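Local coordinates for protein alcohol dehydrogenase, zinc-containing (Thermotoga maritima, PDB 1VJ0) that probably acts as a zinc-dependent oxidoreductase of the medium-chain alcohol dehydrogenase family, carrying two bound zinc ions, at residues Trp106-Thr111 with Ile324-Thr329. Residues are numbered along the deposited sequence; the frame is centred on the assembly and turned at random.
Sequences WNRGIT and IWVSDT
N107 reaches across to T329, illustrating how one carboxamide can fix its own turn and tie it to the start of a helix. The side chain of N107 sets out toward the other segment, leaving CB of N107 4.1 Å from OG1 of T329. CG of N107, anti to the backbone N (chi1 -175°), lies 4.0 Å from OG1 of T329. ND2 of N107 donates to OG1 of T329 over 2.9 Å, with the acceptor almost in the amide plane and an N-H...O angle of 157°; OG1 also bonds to D160. OD1 of N107 accepts from N of G109 at 3.0 Å, the donor standing well above the carbonyl plane, which closes an Asx turn; a water that also donates to O of S327 gives OD1 a second bond. Bonds at ND2 and at OD1 together fix the rotation of the amide. With an alanine here, T329 OG1 would probably lose this donor and G109 N its side-chain acceptor, and the turn would be freer to shift. NH2 of R108 comes within 3.8 Å of CB of V326, and a second water links it to OG of S327. R108 also neighbours the zinc ligands H77 and C178. The contact thus joins the turn between strands 103-106 and 109-110, in the GroES-like region, to the link from Rossmann strand 320-323 into helix 329-340, with helix 170-188 packed against S327.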
loop_
_atom_site.group_PDB
_atom_site.type_symbol
_atom_site.label_atom_id
_atom_site.label_comp_id
_atom_site.label_asym_id
_atom_site.label_seq_id
_atom_site.Cartn_x
_atom_site.Cartn_y
_atom_site.Cartn_z
ATOM N N TRP A 106 9.987 -16.463 21.775
ATOM C CA TRP A 106 8.871 -16.986 21.041
ATOM C C TRP A 106 7.683 -16.064 21.090
ATOM O O TRP A 106 7.516 -15.228 22.003
ATOM C CB TRP A 106 8.459 -18.387 21.568
ATOM C CG TRP A 106 8.083 -18.411 23.021
ATOM C CD1 TRP A 106 6.820 -18.274 23.538
ATOM C CD2 TRP A 106 8.953 -18.584 24.159
ATOM N NE1 TRP A 106 6.860 -18.341 24.905
ATOM C CE2 TRP A 106 8.151 -18.520 25.316
ATOM C CE3 TRP A 106 10.319 -18.775 24.311
ATOM C CZ2 TRP A 106 8.673 -18.644 26.602
ATOM C CZ3 TRP A 106 10.846 -18.886 25.594
ATOM C CH2 TRP A 106 10.016 -18.821 26.725
ATOM N N ASN A 107 6.837 -16.222 20.093
ATOM C CA ASN A 107 5.552 -15.494 20.067
ATOM C C ASN A 107 4.601 -16.160 21.095
ATOM O O ASN A 107 4.331 -17.370 21.044
ATOM C CB ASN A 107 4.967 -15.521 18.618
ATOM C CG ASN A 107 3.688 -14.699 18.443
ATOM O OD1 ASN A 107 3.063 -14.238 19.416
ATOM N ND2 ASN A 107 3.295 -14.505 17.169
ATOM N N ARG A 108 4.058 -15.356 22.002
ATOM C CA ARG A 108 3.136 -15.862 23.032
ATOM C C ARG A 108 1.853 -16.459 22.486
ATOM O O ARG A 108 1.231 -17.301 23.126
ATOM C CB ARG A 108 2.798 -14.709 23.996
ATOM C CG ARG A 108 1.958 -13.586 23.424
ATOM C CD ARG A 108 1.570 -12.608 24.514
ATOM N NE ARG A 108 0.709 -11.556 24.031
ATOM C CZ ARG A 108 1.141 -10.512 23.336
ATOM N NH1 ARG A 108 2.396 -10.377 23.071
ATOM N NH2 ARG A 108 0.296 -9.594 22.897
ATOM N N GLY A 109 1.455 -16.029 21.286
ATOM C CA GLY A 109 0.159 -16.392 20.732
ATOM C C GLY A 109 0.266 -17.382 19.603
ATOM O O GLY A 109 1.165 -17.284 18.752
ATOM N N ILE A 110 -0.618 -18.371 19.613
ATOM C CA ILE A 110 -0.683 -19.370 18.542
ATOM C C ILE A 110 -2.074 -19.214 17.937
ATOM O O ILE A 110 -3.057 -19.108 18.671
ATOM C CB ILE A 110 -0.534 -20.781 19.101
ATOM C CG1 ILE A 110 0.900 -21.001 19.650
ATOM C CG2 ILE A 110 -0.920 -21.853 18.034
ATOM C CD1 ILE A 110 1.063 -22.390 20.245
ATOM N N THR A 111 -2.117 -19.108 16.627
ATOM C CA THR A 111 -3.369 -18.939 15.902
ATOM C C THR A 111 -3.664 -20.246 15.186
ATOM O O THR A 111 -2.804 -21.099 15.107
ATOM C CB THR A 111 -3.271 -17.719 14.905
ATOM O OG1 THR A 111 -2.259 -17.925 13.908
ATOM C CG2 THR A 111 -2.831 -16.470 15.660
ATOM N N ILE A 324 -5.386 -0.919 17.171
ATOM C CA ILE A 324 -4.315 -1.911 17.122
ATOM C C ILE A 324 -4.565 -3.027 18.157
ATOM O O ILE A 324 -4.618 -2.766 19.377
ATOM C CB ILE A 324 -2.918 -1.243 17.370
ATOM C CG1 ILE A 324 -2.706 -0.071 16.435
ATOM C CG2 ILE A 324 -1.801 -2.295 17.293
ATOM C CD1 ILE A 324 -2.675 -0.404 14.983
ATOM N N TRP A 325 -4.785 -4.241 17.662
ATOM C CA TRP A 325 -4.999 -5.388 18.506
ATOM C C TRP A 325 -3.746 -6.293 18.484
ATOM O O TRP A 325 -3.421 -6.871 17.442
ATOM C CB TRP A 325 -6.227 -6.194 18.057
ATOM C CG TRP A 325 -6.495 -7.314 19.005
ATOM C CD1 TRP A 325 -6.455 -8.663 18.760
ATOM C CD2 TRP A 325 -6.824 -7.162 20.358
ATOM N NE1 TRP A 325 -6.744 -9.356 19.905
ATOM C CE2 TRP A 325 -6.981 -8.454 20.906
ATOM C CE3 TRP A 325 -7.036 -6.040 21.184
ATOM C CZ2 TRP A 325 -7.302 -8.670 22.243
ATOM C CZ3 TRP A 325 -7.325 -6.251 22.531
ATOM C CH2 TRP A 325 -7.474 -7.568 23.038
ATOM N N VAL A 326 -3.121 -6.445 19.650
ATOM C CA VAL A 326 -1.979 -7.339 19.852
ATOM C C VAL A 326 -0.973 -7.298 18.666
ATOM O O VAL A 326 -0.604 -6.196 18.223
ATOM C CB VAL A 326 -2.420 -8.776 20.355
ATOM C CG1 VAL A 326 -3.289 -8.632 21.626
ATOM C CG2 VAL A 326 -3.130 -9.542 19.323
ATOM N N SER A 327 -0.448 -8.438 18.260
ATOM C CA SER A 327 0.573 -8.496 17.235
ATOM C C SER A 327 0.633 -9.911 16.763
ATOM O O SER A 327 0.078 -10.813 17.399
ATOM C CB SER A 327 1.913 -8.107 17.830
ATOM O OG SER A 327 2.162 -8.871 18.984
ATOM N N ASP A 328 1.318 -10.111 15.648
ATOM C CA ASP A 328 1.520 -11.424 15.099
ATOM C C ASP A 328 3.004 -11.731 14.933
ATOM O O ASP A 328 3.859 -10.980 15.376
ATOM C CB ASP A 328 0.705 -11.600 13.799
ATOM C CG ASP A 328 1.179 -10.737 12.674
ATOM O OD1 ASP A 328 2.375 -10.354 12.587
ATOM O OD2 ASP A 328 0.398 -10.424 11.776
ATOM N N THR A 329 3.308 -12.874 14.320
ATOM C CA THR A 329 4.680 -13.294 14.154
ATOM C C THR A 329 5.521 -12.374 13.271
ATOM O O THR A 329 6.675 -12.260 13.522
ATOM C CB THR A 329 4.705 -14.712 13.615
ATOM O OG1 THR A 329 4.166 -15.587 14.618
ATOM C CG2 THR A 329 6.124 -15.190 13.349
HETATM O O HOH W 1 0.853 -12.556 19.571
HETATM O O HOH W 2 1.872 -7.711 21.349
#